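Local coordinates for protein alanine racemase (Oenococcus oeni PSU-1, PDB 3HUR) that belongs to the alanine racemase family, whose members join an N-terminal TIM-barrel-type domain to a largely beta C-terminal domain, at residues 202-207 against 218-223; 21-26 against 223-228; 124-129 against 158-163. One frame throughout, in Å; residues are numbered along the deposited sequence.

Interaction 1: residues 202-207 against 218-223; sequences SMANSA and ISFAAI. With SO4 (sulfate ion), chain B.
At the closing seam of the TIM barrel, next to a sulfate site, Ser202 meets Ala222 through a side-chain bond to the backbone. Ser202 OG, held anti to its own nitrogen (chi1 -180°), donates to Ala222 O at 2.5 Å, the donor lying 28° from the carbonyl plane; the same hydroxyl is hydrogen-bonded to Arg224 NE, so two partners fix its rotation. Met203 runs out extended to chi2 and bends only at chi3. Its sulfur receives a weak but nearly straight bond from Ser219 N (3.4 Å to SD, 169° at the hydrogen), while its CB packs against Ile218 CG2. Met203 and Ile218 both touch Leu184 of helix 174-191. Strands 201-202 and 222-223 are the two ends of the parallel sheet, which curls round into the barrel so that they become neighbours. Ser219 OG accepts from Ala221 N at 3.1 Å, an ST turn that leads the chain into strand 222-223. Ala204 CB approaches Phe220 CE1 obliquely at 3.7 Å, and Ile223 CG2 sits at the edge of that ring, in its plane. Beyond the N-cap residue Asn205, Ser206 OG donates to sulfate O4 at 2.5 Å and its backbone N adds a weak bond to the same oxygen.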
# COMPACT_ATOMS: atom_id res chain seq x y z
N SER A 202 0.05 -41.48 11.59
CA SER A 202 -0.58 -40.38 10.90
C SER A 202 0.40 -39.78 9.96
O SER A 202 1.42 -39.24 10.38
CB SER A 202 -1.08 -39.29 11.87
OG SER A 202 -1.69 -38.24 11.12
N MET A 203 0.05 -39.80 8.68
CA MET A 203 0.98 -39.43 7.64
C MET A 203 0.53 -38.25 6.79
O MET A 203 1.39 -37.54 6.27
CB MET A 203 1.26 -40.68 6.72
CG MET A 203 2.08 -41.80 7.45
SD MET A 203 2.54 -43.26 6.47
CE MET A 203 3.86 -42.60 5.55
N ALA A 204 -0.79 -38.05 6.65
CA ALA A 204 -1.37 -37.22 5.58
C ALA A 204 -1.83 -35.83 6.00
O ALA A 204 -2.85 -35.69 6.70
CB ALA A 204 -2.52 -37.95 4.96
N ASN A 205 -1.11 -34.80 5.54
CA ASN A 205 -1.61 -33.40 5.59
C ASN A 205 -2.58 -33.22 4.45
O ASN A 205 -2.99 -34.20 3.85
CB ASN A 205 -0.47 -32.38 5.51
CG ASN A 205 0.25 -32.42 4.19
OD1 ASN A 205 -0.23 -33.00 3.20
ND2 ASN A 205 1.43 -31.79 4.15
N SER A 206 -2.99 -31.98 4.18
CA SER A 206 -4.07 -31.72 3.23
C SER A 206 -3.69 -32.19 1.84
O SER A 206 -4.50 -32.75 1.11
CB SER A 206 -4.40 -30.21 3.16
OG SER A 206 -5.27 -29.76 4.20
N ALA A 207 -2.47 -31.87 1.48
CA ALA A 207 -1.98 -32.09 0.13
C ALA A 207 -1.81 -33.64 -0.11
O ALA A 207 -2.23 -34.17 -1.15
CB ALA A 207 -0.65 -31.31 -0.06
N ILE A 218 1.01 -44.82 1.73
CA ILE A 218 0.64 -43.80 2.69
C ILE A 218 -0.46 -44.37 3.58
O ILE A 218 -1.47 -44.89 3.08
CB ILE A 218 0.12 -42.50 2.00
CG1 ILE A 218 1.08 -42.00 0.91
CG2 ILE A 218 -0.07 -41.41 3.00
CD1 ILE A 218 2.42 -41.54 1.44
N SER A 219 -0.26 -44.31 4.88
CA SER A 219 -1.34 -44.66 5.81
C SER A 219 -2.31 -43.48 6.02
O SER A 219 -1.91 -42.36 6.34
CB SER A 219 -0.78 -45.08 7.17
OG SER A 219 -1.84 -45.28 8.10
N PHE A 220 -3.58 -43.76 5.84
CA PHE A 220 -4.62 -42.80 6.11
C PHE A 220 -5.32 -43.15 7.40
O PHE A 220 -6.45 -42.73 7.66
CB PHE A 220 -5.52 -42.74 4.89
CG PHE A 220 -4.78 -42.24 3.69
CD1 PHE A 220 -4.47 -40.89 3.57
CD2 PHE A 220 -4.32 -43.13 2.73
CE1 PHE A 220 -3.75 -40.41 2.50
CE2 PHE A 220 -3.60 -42.66 1.64
CZ PHE A 220 -3.32 -41.28 1.52
N ALA A 221 -4.61 -43.88 8.25
CA ALA A 221 -5.18 -44.28 9.52
C ALA A 221 -5.82 -43.04 10.21
O ALA A 221 -7.02 -43.02 10.50
CB ALA A 221 -4.11 -44.94 10.41
N ALA A 222 -4.99 -42.01 10.42
CA ALA A 222 -5.42 -40.71 10.96
C ALA A 222 -4.90 -39.60 10.06
O ALA A 222 -3.69 -39.29 10.04
CB ALA A 222 -4.90 -40.50 12.37
N ILE A 223 -5.84 -39.01 9.32
CA ILE A 223 -5.55 -37.86 8.49
C ILE A 223 -5.69 -36.53 9.27
O ILE A 223 -6.37 -36.47 10.29
CB ILE A 223 -6.40 -37.86 7.22
CG1 ILE A 223 -7.89 -37.67 7.50
CG2 ILE A 223 -6.16 -39.15 6.44
CD1 ILE A 223 -8.73 -37.43 6.18
S SO4 B . -2.12 -28.59 6.13
O1 SO4 B . -2.48 -27.23 5.83
O2 SO4 B . -0.97 -29.05 5.40
O3 SO4 B . -1.69 -28.65 7.50
O4 SO4 B . -3.31 -29.34 5.76

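Interaction 2: residues 21-26 against 223-228; sequences HNLQEI and IRPGQL. With SO4 (sulfate ion), chain B.
Ile26 of helix 16-30 faces three residues of 223-228 with its two branches. Its CG2 meets Ile223 CD1 at 3.8 Å, the two side chains crossing obliquely, and also reaches Pro225 CG at 4.3 Å. The other branch goes to Leu228: with CG1 anti to the backbone N (chi1 -158°), Ile26 CG1 comes within 4.0 Å of Leu228 CD2, the two side chains meeting tip to tip. One turn earlier, Leu23 crosses Pro225 at about a right angle and lays its CD2 on the proline CG at 3.7 Å. All of these groups are buried, and the contact between the segments is apolar packing. Helix 16-30 precedes strand 34-38, which lies next to strand 222-223 in the parallel sheet. The helix packs on the outside of the TIM barrel, where Leu23 touches Ala37 of strand 34-38, and Val35 of that strand touches Ile223 and Pro225. Cys209 of helix 206-211 adds to the packing round Ile26 and Ile223. Asn22 is tied in beyond the hydrophobic patch, its OD1 bonded to Glu248 N and its ND2 to Ile229 O. On the far side of the loop from the helix, the backbone turns its N-H groups to the sulfate: Gln227 N points almost straight at O1 (3.3 Å, 170° at the hydrogen), whereas Gly226 N makes a weak, bent bond to O4 at 3.1 Å. Ser206 OG braces this turn, being hydrogen-bonded to Gly226 N and Leu228 N.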
# COMPACT_ATOMS: atom_id res chain seq x y z
N HIS A 21 -19.06 -31.02 5.69
CA HIS A 21 -19.10 -31.73 4.46
C HIS A 21 -17.70 -31.96 3.91
O HIS A 21 -17.39 -33.05 3.44
CB HIS A 21 -19.96 -30.94 3.49
CG HIS A 21 -20.02 -31.52 2.12
ND1 HIS A 21 -20.97 -32.45 1.74
CD2 HIS A 21 -19.28 -31.26 1.01
CE1 HIS A 21 -20.80 -32.76 0.47
NE2 HIS A 21 -19.78 -32.04 -0.00
N ASN A 22 -16.84 -30.96 3.96
CA ASN A 22 -15.46 -31.13 3.49
C ASN A 22 -14.71 -32.19 4.31
O ASN A 22 -13.93 -32.95 3.74
CB ASN A 22 -14.67 -29.82 3.49
CG ASN A 22 -15.14 -28.85 2.45
OD1 ASN A 22 -15.86 -29.19 1.52
ND2 ASN A 22 -14.73 -27.62 2.61
N LEU A 23 -14.92 -32.24 5.62
CA LEU A 23 -14.25 -33.26 6.44
C LEU A 23 -14.78 -34.64 6.07
O LEU A 23 -14.02 -35.57 5.90
CB LEU A 23 -14.41 -33.02 7.94
CG LEU A 23 -13.52 -31.93 8.55
CD1 LEU A 23 -13.46 -32.07 10.09
CD2 LEU A 23 -12.15 -31.96 7.96
N GLN A 24 -16.10 -34.73 5.93
CA GLN A 24 -16.73 -35.94 5.43
C GLN A 24 -16.19 -36.42 4.05
O GLN A 24 -15.93 -37.61 3.88
CB GLN A 24 -18.25 -35.75 5.42
CG GLN A 24 -18.89 -35.78 6.86
CD GLN A 24 -20.26 -35.03 6.96
OE1 GLN A 24 -20.76 -34.42 5.99
NE2 GLN A 24 -20.85 -35.06 8.16
N GLU A 25 -16.01 -35.53 3.07
CA GLU A 25 -15.53 -35.92 1.74
C GLU A 25 -14.17 -36.48 1.78
O GLU A 25 -13.88 -37.49 1.13
CB GLU A 25 -15.46 -34.74 0.78
CG GLU A 25 -16.78 -34.31 0.23
CD GLU A 25 -17.30 -35.25 -0.81
OE1 GLU A 25 -16.59 -35.49 -1.83
OE2 GLU A 25 -18.43 -35.71 -0.60
N ILE A 26 -13.30 -35.79 2.50
CA ILE A 26 -11.91 -36.16 2.48
C ILE A 26 -11.67 -37.44 3.30
O ILE A 26 -10.63 -38.11 3.15
CB ILE A 26 -11.00 -34.99 2.91
CG1 ILE A 26 -9.59 -35.20 2.37
CG2 ILE A 26 -10.95 -34.84 4.42
CD1 ILE A 26 -9.48 -35.14 0.85
N ILE A 223 -5.84 -39.01 9.32
CA ILE A 223 -5.55 -37.86 8.49
C ILE A 223 -5.69 -36.53 9.27
O ILE A 223 -6.37 -36.47 10.29
CB ILE A 223 -6.40 -37.86 7.22
CG1 ILE A 223 -7.89 -37.67 7.50
CG2 ILE A 223 -6.16 -39.15 6.44
CD1 ILE A 223 -8.73 -37.43 6.18
N ARG A 224 -4.99 -35.51 8.79
CA ARG A 224 -4.84 -34.21 9.45
C ARG A 224 -5.17 -33.05 8.52
O ARG A 224 -4.33 -32.24 8.23
CB ARG A 224 -3.41 -34.05 9.92
CG ARG A 224 -3.14 -34.83 11.16
CD ARG A 224 -1.77 -34.47 11.68
NE ARG A 224 -0.92 -35.50 11.13
CZ ARG A 224 0.22 -35.36 10.49
NH1 ARG A 224 0.85 -34.21 10.35
NH2 ARG A 224 0.75 -36.45 10.03
N PRO A 225 -6.40 -32.99 8.02
CA PRO A 225 -6.77 -31.91 7.11
C PRO A 225 -6.80 -30.55 7.80
O PRO A 225 -7.42 -30.41 8.83
CB PRO A 225 -8.16 -32.30 6.66
CG PRO A 225 -8.63 -33.20 7.67
CD PRO A 225 -7.50 -33.94 8.18
N GLY A 226 -6.07 -29.60 7.24
CA GLY A 226 -6.02 -28.20 7.74
C GLY A 226 -6.56 -27.25 6.70
O GLY A 226 -7.76 -27.10 6.57
N GLN A 227 -5.70 -26.66 5.90
CA GLN A 227 -6.12 -25.61 5.00
C GLN A 227 -7.23 -26.01 4.09
O GLN A 227 -7.96 -25.12 3.59
CB GLN A 227 -5.03 -25.22 4.06
CG GLN A 227 -3.91 -24.52 4.63
CD GLN A 227 -3.11 -23.84 3.52
OE1 GLN A 227 -1.90 -24.04 3.42
NE2 GLN A 227 -3.79 -23.04 2.69
N LEU A 228 -7.35 -27.29 3.79
CA LEU A 228 -8.36 -27.71 2.84
C LEU A 228 -9.75 -27.63 3.42
O LEU A 228 -10.76 -27.81 2.69
CB LEU A 228 -8.11 -29.15 2.35
CG LEU A 228 -8.47 -30.33 3.27
CD1 LEU A 228 -9.95 -30.59 3.38
CD2 LEU A 228 -7.79 -31.59 2.71
S SO4 B . -2.12 -28.59 6.13
O1 SO4 B . -2.48 -27.23 5.83
O2 SO4 B . -0.97 -29.05 5.40
O3 SO4 B . -1.69 -28.65 7.50
O4 SO4 B . -3.31 -29.34 5.76

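Interaction 3: residues 124-129 against 158-163; sequences KVSLAI and DLFSVY
Backbone hydrogen bonds join Val125 to Asp158 and Phe160, and Leu127 to Ser161 and Tyr163, in the ladder of a parallel strand pair. Val125 N donates to Asp158 O, Phe160 N returns a bond to Val125 O at 2.8 Å, and Leu127 N and Tyr163 N repeat the exchange further along. Ile129 N closes the series on Tyr163 O at 2.7 Å. The pairing shifts by one residue: Val125 lies beside Leu159 but Leu127 beside Val162, which makes Phe160 part of a beta bulge, in keeping with its helical psi of -36°. The strands belong to a beta-alpha-beta unit of the TIM barrel, with helix 141-153 as the crossover. Apolar contacts line the face bearing Val125, Leu127, Leu159 and Val162. Here Leu159 CD1 tucks against Leu127 CB at 4.1 Å, Leu127 CD2 runs alongside Val162 CG2 at 4.2 Å, and Val162 CG1 meets Ile129 CG1 at 3.8 Å. Aromatic contacts mark the other face. A first torsion of 79°, which sets CG over the backbone, carries the Tyr163 ring across to the neighbouring strand, and its CZ comes close to Ala128 CB at 3.3 Å. Its OH is hydrogen-bonded to Thr106 OG1, and Trp85 meets the ring edge-to-face. Ser126 OG lies at the edge of the Phe160 ring, 3.9 Å from CD1. Of the charged groups, Lys124 and Asp158 run side by side, but NZ and OD2 remain 4.4 Å apart, too far for a salt bridge. The strand pair is therefore fixed chiefly by its backbone bonds and buried packing, while attraction between the partly exposed charges at its start probably contributes little.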
# COMPACT_ATOMS: atom_id res chain seq x y z
N LYS A 124 -0.90 -37.62 27.29
CA LYS A 124 -1.01 -38.13 25.92
C LYS A 124 0.03 -37.42 25.05
O LYS A 124 0.10 -36.18 25.05
CB LYS A 124 -2.39 -37.88 25.36
CG LYS A 124 -3.51 -38.33 26.27
CD LYS A 124 -4.85 -38.16 25.59
CE LYS A 124 -5.93 -38.91 26.27
NZ LYS A 124 -6.97 -39.17 25.24
N VAL A 125 0.81 -38.22 24.31
CA VAL A 125 2.01 -37.76 23.65
C VAL A 125 2.00 -38.24 22.22
O VAL A 125 1.37 -39.24 21.93
CB VAL A 125 3.29 -38.25 24.36
CG1 VAL A 125 3.39 -37.65 25.77
CG2 VAL A 125 3.35 -39.77 24.38
N SER A 126 2.68 -37.52 21.35
CA SER A 126 2.78 -37.87 19.95
C SER A 126 4.23 -37.88 19.58
O SER A 126 4.98 -37.00 19.95
CB SER A 126 2.10 -36.85 19.03
OG SER A 126 0.71 -37.07 19.00
N LEU A 127 4.60 -38.84 18.76
CA LEU A 127 5.98 -39.04 18.45
C LEU A 127 6.15 -38.61 17.01
O LEU A 127 5.50 -39.14 16.10
CB LEU A 127 6.27 -40.51 18.63
CG LEU A 127 7.70 -40.96 18.65
CD1 LEU A 127 8.41 -40.42 19.86
CD2 LEU A 127 7.60 -42.48 18.70
N ALA A 128 7.00 -37.62 16.81
CA ALA A 128 7.12 -36.98 15.53
C ALA A 128 8.32 -37.56 14.84
O ALA A 128 9.40 -37.59 15.41
CB ALA A 128 7.29 -35.48 15.70
N ILE A 129 8.12 -38.03 13.62
CA ILE A 129 9.21 -38.56 12.86
C ILE A 129 9.76 -37.53 11.89
O ILE A 129 9.14 -37.21 10.90
CB ILE A 129 8.77 -39.83 12.07
CG1 ILE A 129 8.07 -40.84 13.00
CG2 ILE A 129 9.96 -40.43 11.37
CD1 ILE A 129 8.80 -41.09 14.28
N ASP A 158 0.52 -42.05 27.16
CA ASP A 158 -0.39 -42.66 26.25
C ASP A 158 -0.01 -42.16 24.87
O ASP A 158 -0.16 -41.00 24.58
CB ASP A 158 -1.79 -42.28 26.63
CG ASP A 158 -2.78 -42.74 25.64
OD1 ASP A 158 -2.37 -43.41 24.69
OD2 ASP A 158 -3.98 -42.40 25.81
N LEU A 159 0.50 -43.04 24.03
CA LEU A 159 0.92 -42.68 22.70
C LEU A 159 -0.31 -42.45 21.83
O LEU A 159 -1.08 -43.36 21.57
CB LEU A 159 1.77 -43.78 22.13
CG LEU A 159 2.47 -43.50 20.83
CD1 LEU A 159 3.30 -42.24 20.90
CD2 LEU A 159 3.35 -44.73 20.49
N PHE A 160 -0.49 -41.21 21.39
CA PHE A 160 -1.66 -40.79 20.67
C PHE A 160 -1.44 -40.97 19.21
O PHE A 160 -2.37 -41.29 18.48
CB PHE A 160 -1.95 -39.30 20.97
CG PHE A 160 -3.17 -38.79 20.30
CD1 PHE A 160 -3.09 -38.11 19.10
CD2 PHE A 160 -4.42 -39.03 20.84
CE1 PHE A 160 -4.24 -37.67 18.46
CE2 PHE A 160 -5.58 -38.59 20.20
CZ PHE A 160 -5.48 -37.90 19.01
N SER A 161 -0.21 -40.73 18.76
CA SER A 161 0.11 -40.80 17.33
C SER A 161 1.60 -40.95 17.16
O SER A 161 2.38 -40.45 17.98
CB SER A 161 -0.33 -39.52 16.57
OG SER A 161 -0.84 -39.80 15.26
N VAL A 162 1.99 -41.61 16.07
CA VAL A 162 3.34 -41.55 15.56
C VAL A 162 3.15 -40.99 14.19
O VAL A 162 2.39 -41.56 13.38
CB VAL A 162 4.01 -42.94 15.44
CG1 VAL A 162 5.41 -42.79 14.84
CG2 VAL A 162 4.04 -43.62 16.79
N TYR A 163 3.82 -39.87 13.90
CA TYR A 163 3.39 -39.04 12.79
C TYR A 163 4.51 -38.30 12.08
O TYR A 163 5.58 -38.08 12.64
CB TYR A 163 2.34 -38.01 13.28
CG TYR A 163 2.94 -36.83 13.98
CD1 TYR A 163 3.38 -36.93 15.27
CD2 TYR A 163 3.11 -35.62 13.33
CE1 TYR A 163 3.99 -35.88 15.92
CE2 TYR A 163 3.70 -34.53 13.97
CZ TYR A 163 4.12 -34.67 15.28
OH TYR A 163 4.72 -33.62 15.96

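Overall arrangement
From the N terminus, segment 21-26 on helix 16-30 opens the loop that interaction 2 closes some 200 residues later, at 223-228. Interaction 3 closes a short loop inside it, a single beta-alpha-beta step from 124-129 to 158-163. Interaction 1 follows in series, also nested, bringing 202-207 against 218-223; it shares Ile223 with interaction 2, and none of the loops cross. Ser202 N bonds to Val162 O at 3.0 Å, continuing the sheet from interaction 3 into interaction 1, while Ala204 O, probably hydrogen-bonded to Arg224 N, links it to interaction 2 past strands 201-202 and 222-223. Together the contacts tie the fifth and sixth barrel strands, the closing seam and helix 16-30, with the sulfate between interactions 1 and 2.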